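Local coordinates for xenavidin (Xenopus tropicalis, PDB 2UZ2), which binds biotin, as a frog member of the avidin family whose subunits are eight-stranded beta-barrels assembled in fours, at residues B[11-16]-B[118-123]; B[18-23]-B[33-38]; B[26-31]-B[52-57]. One frame throughout, in Å; residues are numbered along the deposited sequence. Where two conformers were deposited one is given.

Interaction 1. Residues B[11-16]-B[118-123]; sequences QWRNKL and TFTRLS
The guanidinium of Arg121 lies flat on the indole of Trp12, the two planes only 13° apart and their centres separated by 3.6 Å. The contact belongs to the seam of the avidin beta-barrel, where the first strand, 10-14, meets the last, 112-121, antiparallel and so closes the sheet. CZ of Arg121 sits over the six-membered ring in a cation-pi contact, and its CD adds a CH-pi contact to the same ring. A bend at chi2 (-60°) turns the arginine back over the indole, although its CB starts out away from strand 10-14. An arginine suits this place because a flat cation can stack on the ring and still use its rim: NH1 donates to Gln11 O at 3.1 Å, within the guanidinium plane though well above that of the carbonyl, while NE forms a salt bridge with Glu90. The indole N-H is used elsewhere, on Leu8 O.

In the middle of the seam Arg13 and Thr120 are a hydrogen-bonded pair, N to O 2.9 Å in both directions. Toward the pocket end, Asn14 and Phe119 run side by side, and CB of Asn14 rests over the phenyl face, 3.9 Å from its centroid. The amide beyond it donates through ND2 to biotin O3, and its OD1 accepts from Ser18 N. Next to Arg121 in sequence, the exposed Leu122 lays CD1 against Arg13 CB, 3.7 Å away, and a water links the two segments, donating to Gln11 O at 2.7 Å and accepting from Leu122 N at 2.9 Å.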
loop_
_atom_site.group_PDB
_atom_site.type_symbol
_atom_site.label_atom_id
_atom_site.label_comp_id
_atom_site.label_asym_id
_atom_site.label_seq_id
_atom_site.Cartn_x
_atom_site.Cartn_y
_atom_site.Cartn_z
ATOM N N GLN B 11 5.633 -26.077 -3.329
ATOM C CA GLN B 11 6.681 -25.072 -3.433
ATOM C C GLN B 11 6.370 -24.083 -4.526
ATOM O O GLN B 11 5.875 -24.453 -5.602
ATOM C CB GLN B 11 8.007 -25.751 -3.706
ATOM C CG GLN B 11 8.363 -26.727 -2.621
ATOM C CD GLN B 11 9.846 -26.958 -2.484
ATOM O OE1 GLN B 11 10.242 -28.034 -2.026
ATOM N NE2 GLN B 11 10.669 -25.977 -2.857
ATOM N N TRP B 12 6.654 -22.824 -4.234
ATOM C CA TRP B 12 6.454 -21.724 -5.160
ATOM C C TRP B 12 7.690 -20.840 -5.096
ATOM O O TRP B 12 8.392 -20.814 -4.086
ATOM C CB TRP B 12 5.272 -20.870 -4.704
ATOM C CG TRP B 12 3.962 -21.626 -4.546
ATOM C CD1 TRP B 12 3.537 -22.331 -3.436
ATOM C CD2 TRP B 12 2.912 -21.728 -5.515
ATOM N NE1 TRP B 12 2.284 -22.870 -3.678
ATOM C CE2 TRP B 12 1.879 -22.502 -4.939
ATOM C CE3 TRP B 12 2.742 -21.224 -6.822
ATOM C CZ2 TRP B 12 0.685 -22.801 -5.630
ATOM C CZ3 TRP B 12 1.558 -21.541 -7.512
ATOM C CH2 TRP B 12 0.556 -22.300 -6.910
ATOM N N ARG B 13 7.928 -20.092 -6.168
ATOM C CA ARG B 13 9.024 -19.122 -6.155
ATOM C C ARG B 13 8.534 -17.809 -6.710
ATOM O O ARG B 13 7.652 -17.777 -7.569
ATOM C CB ARG B 13 10.181 -19.606 -7.031
ATOM C CG ARG B 13 9.834 -19.898 -8.481
ATOM C CD ARG B 13 11.085 -20.052 -9.367
ATOM N NE ARG B 13 11.694 -18.767 -9.707
ATOM C CZ ARG B 13 12.967 -18.450 -9.473
ATOM N NH1 ARG B 13 13.791 -19.329 -8.910
ATOM N NH2 ARG B 13 13.422 -17.251 -9.811
ATOM N N ASN B 14 9.114 -16.717 -6.249
ATOM C CA ASN B 14 8.832 -15.449 -6.939
ATOM C C ASN B 14 9.992 -15.003 -7.813
ATOM O O ASN B 14 11.001 -15.693 -7.916
ATOM C CB ASN B 14 8.373 -14.370 -5.964
ATOM C CG ASN B 14 9.466 -13.945 -4.983
ATOM O OD1 ASN B 14 10.651 -14.125 -5.249
ATOM N ND2 ASN B 14 9.047 -13.363 -3.841
ATOM N N LYS B 15 9.866 -13.833 -8.443
ATOM C CA LYS B 15 10.861 -13.401 -9.406
ATOM C C LYS B 15 12.206 -13.085 -8.745
ATOM O O LYS B 15 13.250 -13.122 -9.411
ATOM C CB LYS B 15 10.312 -12.235 -10.258
ATOM C CG LYS B 15 8.893 -12.567 -10.849
ATOM C CD LYS B 15 8.259 -11.444 -11.702
ATOM C CE LYS B 15 8.443 -11.684 -13.184
ATOM N NZ LYS B 15 7.780 -10.637 -14.026
ATOM N N LEU B 16 12.179 -12.783 -7.444
ATOM C CA LEU B 16 13.399 -12.537 -6.658
ATOM C C LEU B 16 14.129 -13.838 -6.300
ATOM O O LEU B 16 15.298 -13.800 -5.893
ATOM C CB LEU B 16 13.080 -11.752 -5.386
ATOM C CG LEU B 16 12.442 -10.357 -5.473
ATOM C CD1 LEU B 16 11.639 -10.021 -4.174
ATOM C CD2 LEU B 16 13.506 -9.357 -5.765
ATOM N N THR B 118 4.547 -11.952 -7.874
ATOM C CA THR B 118 3.808 -13.099 -8.412
ATOM C C THR B 118 4.650 -14.359 -8.163
ATOM O O THR B 118 5.884 -14.364 -8.359
ATOM C CB THR B 118 3.423 -12.923 -9.917
ATOM O OG1 THR B 118 2.417 -11.894 -10.050
ATOM C CG2 THR B 118 2.876 -14.206 -10.500
ATOM N N PHE B 119 3.981 -15.413 -7.714
ATOM C CA PHE B 119 4.644 -16.699 -7.454
ATOM C C PHE B 119 4.228 -17.718 -8.499
ATOM O O PHE B 119 3.074 -17.742 -8.891
ATOM C CB PHE B 119 4.291 -17.236 -6.061
ATOM C CG PHE B 119 4.851 -16.408 -4.931
ATOM C CD1 PHE B 119 6.021 -16.788 -4.281
ATOM C CD2 PHE B 119 4.181 -15.257 -4.491
ATOM C CE1 PHE B 119 6.531 -16.016 -3.225
ATOM C CE2 PHE B 119 4.675 -14.505 -3.419
ATOM C CZ PHE B 119 5.850 -14.910 -2.776
ATOM N N THR B 120 5.168 -18.559 -8.937
ATOM C CA THR B 120 4.861 -19.645 -9.862
ATOM C C THR B 120 5.434 -20.953 -9.298
ATOM O O THR B 120 6.147 -20.954 -8.300
ATOM C CB THR B 120 5.491 -19.416 -11.223
ATOM O OG1 THR B 120 6.909 -19.318 -11.060
ATOM C CG2 THR B 120 4.968 -18.109 -11.849
ATOM N N ARG B 121 5.127 -22.064 -9.941
ATOM C CA ARG B 121 5.765 -23.328 -9.570
ATOM C C ARG B 121 7.214 -23.360 -10.026
ATOM O O ARG B 121 7.631 -22.595 -10.918
ATOM C CB ARG B 121 4.993 -24.504 -10.155
ATOM C CG ARG B 121 3.592 -24.556 -9.658
ATOM C CD ARG B 121 3.576 -24.705 -8.187
ATOM N NE ARG B 121 2.281 -25.194 -7.745
ATOM C CZ ARG B 121 2.025 -25.583 -6.503
ATOM N NH1 ARG B 121 2.991 -25.546 -5.590
ATOM N NH2 ARG B 121 0.811 -26.029 -6.185
ATOM N N LEU B 122 7.992 -24.221 -9.385
ATOM C CA LEU B 122 9.407 -24.371 -9.726
ATOM C C LEU B 122 9.534 -25.054 -11.093
ATOM O O LEU B 122 8.875 -26.071 -11.364
ATOM C CB LEU B 122 10.155 -25.109 -8.591
ATOM C CG LEU B 122 10.549 -24.292 -7.333
ATOM C CD1 LEU B 122 9.503 -23.267 -6.873
ATOM C CD2 LEU B 122 10.929 -25.173 -6.133
ATOM N N SER B 123 10.358 -24.465 -11.960
ATOM C CA SER B 123 10.491 -24.899 -13.347
ATOM C C SER B 123 11.345 -26.158 -13.484
ATOM O O SER B 123 11.210 -27.102 -12.703
ATOM C CB SER B 123 11.080 -23.761 -14.188
ATOM O OG SER B 123 11.371 -24.192 -15.506
HETATM O O HOH W 1 6.935 -26.158 -7.468
#

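Interaction 2. Residues B[18-23]-B[33-38]; sequences SNLIIE and GTYFTS. With BTN (biotin), chain D.
Strands 19-23 and 33-36 run antiparallel, their axes 4.7 Å apart at closest approach and 173° between their directions, as the two arms of a beta hairpin. Asn19 with Phe36 and Ile21 with Thr34 are hydrogen-bonded pairs, each closed by two backbone bonds. Gly33 fits opposite Ile22 because any CB there would collide with Ile21 O.

At the Ser18/Thr37 end of the pair lies the ureido end of the biotin pocket. Ser18 OG and Tyr35 OH both donate to biotin O3, each at 2.7 Å, and Asn14 ND2 gives the same oxygen a third bond, an arrangement that would probably polarise the ureido carbonyl. Ser18 OG in turn accepts from Ser38 N at 3.0 Å, nearly straight at 170°, which fixes the hydroxyl's place. Thr37 OG1 takes the N-H of biotin N2 at 2.8 Å and is also hydrogen-bonded to Val39 O. The tyrosine ring carries its hydroxyl deep into the pocket, with CD1 of Leu20 at its edge, 3.9 Å from Tyr35 CD1.

Inside the barrel Leu20 and Tyr35 pack on Phe119 of strand 112-121, while backbone bonds join the hairpin to strand 10-14 at Trp12 and to strand 49-55 at Ser49.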
loop_
_atom_site.group_PDB
_atom_site.type_symbol
_atom_site.label_atom_id
_atom_site.label_comp_id
_atom_site.label_asym_id
_atom_site.label_seq_id
_atom_site.Cartn_x
_atom_site.Cartn_y
_atom_site.Cartn_z
ATOM N N SER B 18 12.868 -16.067 -4.069
ATOM C CA SER B 18 12.385 -16.505 -2.757
ATOM C C SER B 18 11.492 -17.726 -2.915
ATOM O O SER B 18 10.843 -17.884 -3.942
ATOM C CB SER B 18 11.610 -15.399 -2.039
ATOM O OG SER B 18 12.460 -14.272 -1.896
ATOM N N ASN B 19 11.505 -18.568 -1.894
ATOM C CA ASN B 19 10.828 -19.848 -1.929
ATOM C C ASN B 19 9.731 -19.900 -0.866
ATOM O O ASN B 19 10.018 -19.754 0.332
ATOM C CB ASN B 19 11.901 -20.908 -1.685
ATOM C CG ASN B 19 11.366 -22.302 -1.651
ATOM O OD1 ASN B 19 10.534 -22.682 -2.483
ATOM N ND2 ASN B 19 11.875 -23.111 -0.711
ATOM N N LEU B 20 8.475 -20.114 -1.300
ATOM C CA LEU B 20 7.321 -20.216 -0.401
ATOM C C LEU B 20 6.931 -21.694 -0.365
ATOM O O LEU B 20 6.766 -22.276 -1.420
ATOM C CB LEU B 20 6.163 -19.361 -0.941
ATOM C CG LEU B 20 4.766 -19.679 -0.384
ATOM C CD1 LEU B 20 4.665 -19.329 1.138
ATOM C CD2 LEU B 20 3.715 -18.948 -1.231
ATOM N N ILE B 21 6.838 -22.287 0.816
ATOM C CA ILE B 21 6.415 -23.714 0.894
ATOM C C ILE B 21 5.195 -23.764 1.772
ATOM O O ILE B 21 5.209 -23.295 2.906
ATOM C CB ILE B 21 7.520 -24.655 1.428
ATOM C CG1 ILE B 21 8.750 -24.579 0.520
ATOM C CG2 ILE B 21 6.955 -26.135 1.501
ATOM C CD1 ILE B 21 9.905 -25.489 0.966
ATOM N N ILE B 22 4.120 -24.318 1.247
ATOM C CA ILE B 22 2.903 -24.514 2.053
ATOM C C ILE B 22 2.793 -25.997 2.332
ATOM O O ILE B 22 2.668 -26.805 1.394
ATOM C CB ILE B 22 1.659 -23.899 1.362
ATOM C CG1 ILE B 22 1.841 -22.371 1.358
ATOM C CG2 ILE B 22 0.353 -24.230 2.154
ATOM C CD1 ILE B 22 0.812 -21.553 0.634
ATOM N N GLU B 23 2.853 -26.330 3.627
ATOM C CA GLU B 23 3.009 -27.700 4.131
ATOM C C GLU B 23 1.673 -28.438 4.109
ATOM O O GLU B 23 1.613 -29.612 3.765
ATOM C CB GLU B 23 3.517 -27.681 5.590
ATOM C CG GLU B 23 4.981 -27.268 5.812
ATOM C CD GLU B 23 5.276 -26.698 7.235
ATOM O OE1 GLU B 23 4.368 -26.647 8.127
ATOM O OE2 GLU B 23 6.430 -26.289 7.475
ATOM N N GLY B 33 3.364 -23.254 6.807
ATOM C CA GLY B 33 4.486 -23.538 5.943
ATOM C C GLY B 33 5.692 -22.718 6.322
ATOM O O GLY B 33 5.867 -22.328 7.483
ATOM N N THR B 34 6.545 -22.525 5.336
ATOM C CA THR B 34 7.772 -21.743 5.564
ATOM C C THR B 34 8.068 -20.831 4.392
ATOM O O THR B 34 7.613 -21.050 3.273
ATOM C CB THR B 34 9.001 -22.640 5.784
ATOM O OG1 THR B 34 9.203 -23.505 4.647
ATOM C CG2 THR B 34 8.846 -23.484 7.042
ATOM N N TYR B 35 8.900 -19.838 4.660
ATOM C CA TYR B 35 9.306 -18.911 3.601
ATOM C C TYR B 35 10.807 -18.725 3.701
ATOM O O TYR B 35 11.374 -18.483 4.795
ATOM C CB TYR B 35 8.597 -17.579 3.804
ATOM C CG TYR B 35 8.591 -16.730 2.577
ATOM C CD1 TYR B 35 7.453 -16.684 1.743
ATOM C CD2 TYR B 35 9.668 -15.931 2.271
ATOM C CE1 TYR B 35 7.432 -15.860 0.615
ATOM C CE2 TYR B 35 9.652 -15.122 1.121
ATOM C CZ TYR B 35 8.517 -15.106 0.310
ATOM O OH TYR B 35 8.558 -14.277 -0.815
ATOM N N PHE B 36 11.475 -18.829 2.560
ATOM C CA PHE B 36 12.884 -18.570 2.544
ATOM C C PHE B 36 13.142 -17.387 1.607
ATOM O O PHE B 36 13.029 -17.499 0.366
ATOM C CB PHE B 36 13.755 -19.751 2.126
ATOM C CG PHE B 36 15.220 -19.424 2.266
ATOM C CD1 PHE B 36 15.876 -19.705 3.433
ATOM C CD2 PHE B 36 15.888 -18.713 1.272
ATOM C CE1 PHE B 36 17.218 -19.390 3.598
ATOM C CE2 PHE B 36 17.235 -18.344 1.424
ATOM C CZ PHE B 36 17.903 -18.684 2.605
ATOM N N THR B 37 13.468 -16.252 2.187
ATOM C CA THR B 37 13.639 -15.067 1.325
ATOM C C THR B 37 15.035 -14.946 0.689
ATOM O O THR B 37 16.056 -15.204 1.326
ATOM C CB THR B 37 13.287 -13.761 2.062
ATOM O OG1 THR B 37 13.355 -12.693 1.116
ATOM C CG2 THR B 37 14.273 -13.501 3.193
ATOM N N SER B 38 15.085 -14.525 -0.571
ATOM C CA SER B 38 16.360 -14.339 -1.254
ATOM C C SER B 38 16.877 -12.926 -1.017
ATOM O O SER B 38 18.029 -12.601 -1.372
ATOM C CB SER B 38 16.214 -14.613 -2.746
ATOM O OG SER B 38 16.175 -16.001 -2.992
HETATM C C11 BTN D . 14.154 -8.342 7.253
HETATM O O11 BTN D . 13.971 -7.598 8.245
HETATM O O12 BTN D . 15.184 -8.149 6.562
HETATM C C10 BTN D . 13.174 -9.445 6.895
HETATM C C9 BTN D . 13.320 -9.909 5.451
HETATM C C8 BTN D . 12.377 -9.126 4.519
HETATM C C7 BTN D . 12.082 -9.857 3.221
HETATM C C2 BTN D . 11.115 -9.083 2.314
HETATM S S1 BTN D . 9.564 -9.102 2.934
HETATM C C6 BTN D . 8.825 -8.780 1.291
HETATM C C5 BTN D . 9.768 -9.188 0.172
HETATM N N1 BTN D . 9.419 -10.427 -0.528
HETATM C C3 BTN D . 10.401 -11.331 -0.393
HETATM O O3 BTN D . 10.578 -12.495 -1.163
HETATM N N2 BTN D . 11.244 -10.952 0.564
HETATM C C4 BTN D . 11.095 -9.531 0.843
HETATM O O HOH W 2 10.614 -22.120 2.460
HETATM O O HOH W 3 7.602 -25.817 4.973
#

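Interaction 3. Residues B[26-31]-B[52-57]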
loop_
_atom_site.group_PDB
_atom_site.type_symbol
_atom_site.label_atom_id
_atom_site.label_comp_id
_atom_site.label_asym_id
_atom_site.label_seq_id
_atom_site.Cartn_x
_atom_site.Cartn_y
_atom_site.Cartn_z
ATOM N N SER B 26 -5.923 -27.091 5.898
ATOM C CA SER B 26 -7.033 -27.726 6.617
ATOM C C SER B 26 -8.383 -27.357 6.013
ATOM O O SER B 26 -8.481 -26.450 5.199
ATOM C CB SER B 26 -6.965 -27.312 8.086
ATOM O OG SER B 26 -5.768 -27.807 8.654
ATOM N N GLN B 27 -9.428 -28.064 6.444
ATOM C CA GLN B 27 -10.766 -27.860 5.881
ATOM C C GLN B 27 -11.339 -26.482 6.204
ATOM O O GLN B 27 -12.270 -26.026 5.536
ATOM C CB GLN B 27 -11.719 -28.972 6.322
ATOM C CG GLN B 27 -12.021 -28.985 7.810
ATOM C CD GLN B 27 -13.179 -29.882 8.140
ATOM O OE1 GLN B 27 -14.199 -29.875 7.456
ATOM N NE2 GLN B 27 -13.053 -30.626 9.214
ATOM N N ASN B 28 -10.762 -25.802 7.196
ATOM C CA ASN B 28 -11.267 -24.470 7.537
ATOM C C ASN B 28 -10.497 -23.428 6.750
ATOM O O ASN B 28 -10.656 -22.213 6.973
ATOM C CB ASN B 28 -11.146 -24.172 9.037
ATOM C CG ASN B 28 -9.730 -24.103 9.525
ATOM O OD1 ASN B 28 -8.775 -24.576 8.880
ATOM N ND2 ASN B 28 -9.554 -23.458 10.691
ATOM N N GLY B 29 -9.611 -23.910 5.876
ATOM C CA GLY B 29 -8.756 -23.007 5.022
ATOM C C GLY B 29 -7.410 -22.644 5.631
ATOM O O GLY B 29 -6.537 -22.015 4.971
ATOM N N GLU B 30 -7.184 -23.037 6.884
ATOM C CA GLU B 30 -5.928 -22.633 7.554
ATOM C C GLU B 30 -4.764 -23.379 6.957
ATOM O O GLU B 30 -4.857 -24.576 6.682
ATOM C CB GLU B 30 -6.032 -22.928 9.055
ATOM C CG GLU B 30 -4.881 -22.317 9.923
ATOM C CD GLU B 30 -5.191 -22.444 11.429
ATOM O OE1 GLU B 30 -6.308 -22.910 11.777
ATOM O OE2 GLU B 30 -4.332 -22.047 12.251
ATOM N N PHE B 31 -3.639 -22.694 6.788
ATOM C CA PHE B 31 -2.468 -23.370 6.314
ATOM C C PHE B 31 -1.227 -22.927 7.061
ATOM O O PHE B 31 -1.203 -21.845 7.687
ATOM C CB PHE B 31 -2.305 -23.255 4.767
ATOM C CG PHE B 31 -2.119 -21.854 4.221
ATOM C CD1 PHE B 31 -0.851 -21.247 4.237
ATOM C CD2 PHE B 31 -3.186 -21.162 3.639
ATOM C CE1 PHE B 31 -0.653 -19.962 3.690
ATOM C CE2 PHE B 31 -3.007 -19.851 3.094
ATOM C CZ PHE B 31 -1.711 -19.263 3.129
ATOM N N THR B 52 1.903 -18.698 8.815
ATOM C CA THR B 52 0.530 -19.217 9.048
ATOM C C THR B 52 -0.422 -18.327 8.258
ATOM O O THR B 52 -0.182 -17.107 8.124
ATOM C CB THR B 52 0.116 -19.158 10.538
ATOM O OG1 THR B 52 -1.084 -19.929 10.729
ATOM C CG2 THR B 52 -0.165 -17.706 10.990
ATOM N N GLY B 53 -1.496 -18.911 7.731
ATOM C CA GLY B 53 -2.463 -18.100 7.017
ATOM C C GLY B 53 -3.705 -18.896 6.702
ATOM O O GLY B 53 -3.975 -19.951 7.314
ATOM N N TYR B 54 -4.487 -18.331 5.795
ATOM C CA TYR B 54 -5.747 -18.973 5.354
ATOM C C TYR B 54 -5.947 -18.761 3.888
ATOM O O TYR B 54 -5.605 -17.688 3.364
ATOM C CB TYR B 54 -6.945 -18.316 5.991
ATOM C CG TYR B 54 -7.115 -18.417 7.475
ATOM C CD1 TYR B 54 -7.690 -19.528 8.080
ATOM C CD2 TYR B 54 -6.743 -17.318 8.241
ATOM C CE1 TYR B 54 -7.855 -19.552 9.486
ATOM C CE2 TYR B 54 -6.908 -17.305 9.537
ATOM C CZ TYR B 54 -7.423 -18.371 10.173
ATOM O OH TYR B 54 -7.543 -18.268 11.519
ATOM N N GLN B 55 -6.551 -19.770 3.257
ATOM C CA GLN B 55 -7.107 -19.615 1.919
ATOM C C GLN B 55 -8.584 -19.891 1.939
ATOM O O GLN B 55 -9.063 -20.658 2.799
ATOM C CB GLN B 55 -6.424 -20.543 0.910
ATOM C CG GLN B 55 -6.650 -22.045 1.119
ATOM C CD GLN B 55 -6.315 -22.889 -0.087
ATOM O OE1 GLN B 55 -5.365 -23.668 -0.037
ATOM N NE2 GLN B 55 -7.088 -22.770 -1.173
ATOM N N LYS B 56 -9.277 -19.309 0.979
ATOM C CA LYS B 56 -10.600 -19.819 0.602
ATOM C C LYS B 56 -10.447 -21.126 -0.156
ATOM O O LYS B 56 -9.488 -21.295 -0.907
ATOM C CB LYS B 56 -11.346 -18.844 -0.276
ATOM C CG LYS B 56 -11.415 -17.476 0.284
ATOM C CD LYS B 56 -12.232 -17.405 1.534
ATOM C CE LYS B 56 -11.953 -16.130 2.213
ATOM N NZ LYS B 56 -12.826 -15.777 3.407
ATOM N N LEU B 57 -11.394 -22.041 0.032
ATOM C CA LEU B 57 -11.355 -23.330 -0.678
ATOM C C LEU B 57 -12.315 -23.302 -1.877
ATOM O O LEU B 57 -13.134 -24.158 -2.063
ATOM C CB LEU B 57 -11.621 -24.476 0.312
ATOM C CG LEU B 57 -10.439 -24.646 1.280
ATOM C CD1 LEU B 57 -10.841 -25.545 2.445
ATOM C CD2 LEU B 57 -9.233 -25.272 0.576
HETATM O O HOH W 4 -8.259 -20.476 12.717
#
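Segments 26-31 and 52-57 pair antiparallel where strand 30-36 begins and strand 49-55 ends: Phe31 and Gly53 form a hydrogen-bonded pair, and Gln55 N donates to Gly29 O at 2.8 Å. The phenyl of Phe31 crosses over the neighbouring backbone, with CA of Gly53 above its face, 4.2 Å from the centroid. Its chi1 of 63°, with CG between the backbone N and the carbonyl carbon, swings the ring across the partner strand. Gly53 lets it lie so near, since a CB there would come tight against CZ. The ring also packs on Ile22 and Phe65. With an alanine at Phe31 the face over Gly53 CA would be lost, and a gap is likely to open between that glycine and Ile22 and Phe65.

The hairpin that joins strands 19-25 and 30-36 turns here, through a type I beta turn from Ser26 to Gly29. Asn28 OD1 accepts from Glu30 N at 3.0 Å, an Asx turn, and Gly29 takes a positive phi (91°) that glycine tolerates readily, where a CB would also run into Gln55 O.

Glu30 and Tyr54 project from the other side of the sheet. CB of the glutamate lies 3.9 Å from CE1 of the tyrosine, and a water joins Glu30 OE1 to Tyr54 OH. The Tyr54 ring also meets His68 of the third subunit, and Thr52 OG1, in one of its two conformers, is hydrogen-bonded to Thr52 OG1 of that subunit.

Overall arrangement
All three contacts belong to one antiparallel sheet rolled into a barrel. Interaction 1 pairs its first and last strands, 10-14 and 112-121, so the other two fall between its segments along the chain. Interaction 2 lies about 10 Å away between centres: strands 10-14 and 19-25 are neighbours in the sheet, and Asn14 ND2 is 3.2 Å from Tyr35 OH. Interactions 2 and 3 share strand 30-36 and their segments alternate in sequence; their centres are about 16 Å apart, yet Ile22 CD1 touches Phe31 CE1 at 3.7 Å. Interactions 1 and 3 do not touch, with centres about 20 Å apart. Barrel closure and ligand binding thus adjoin, while interaction 3 faces another subunit.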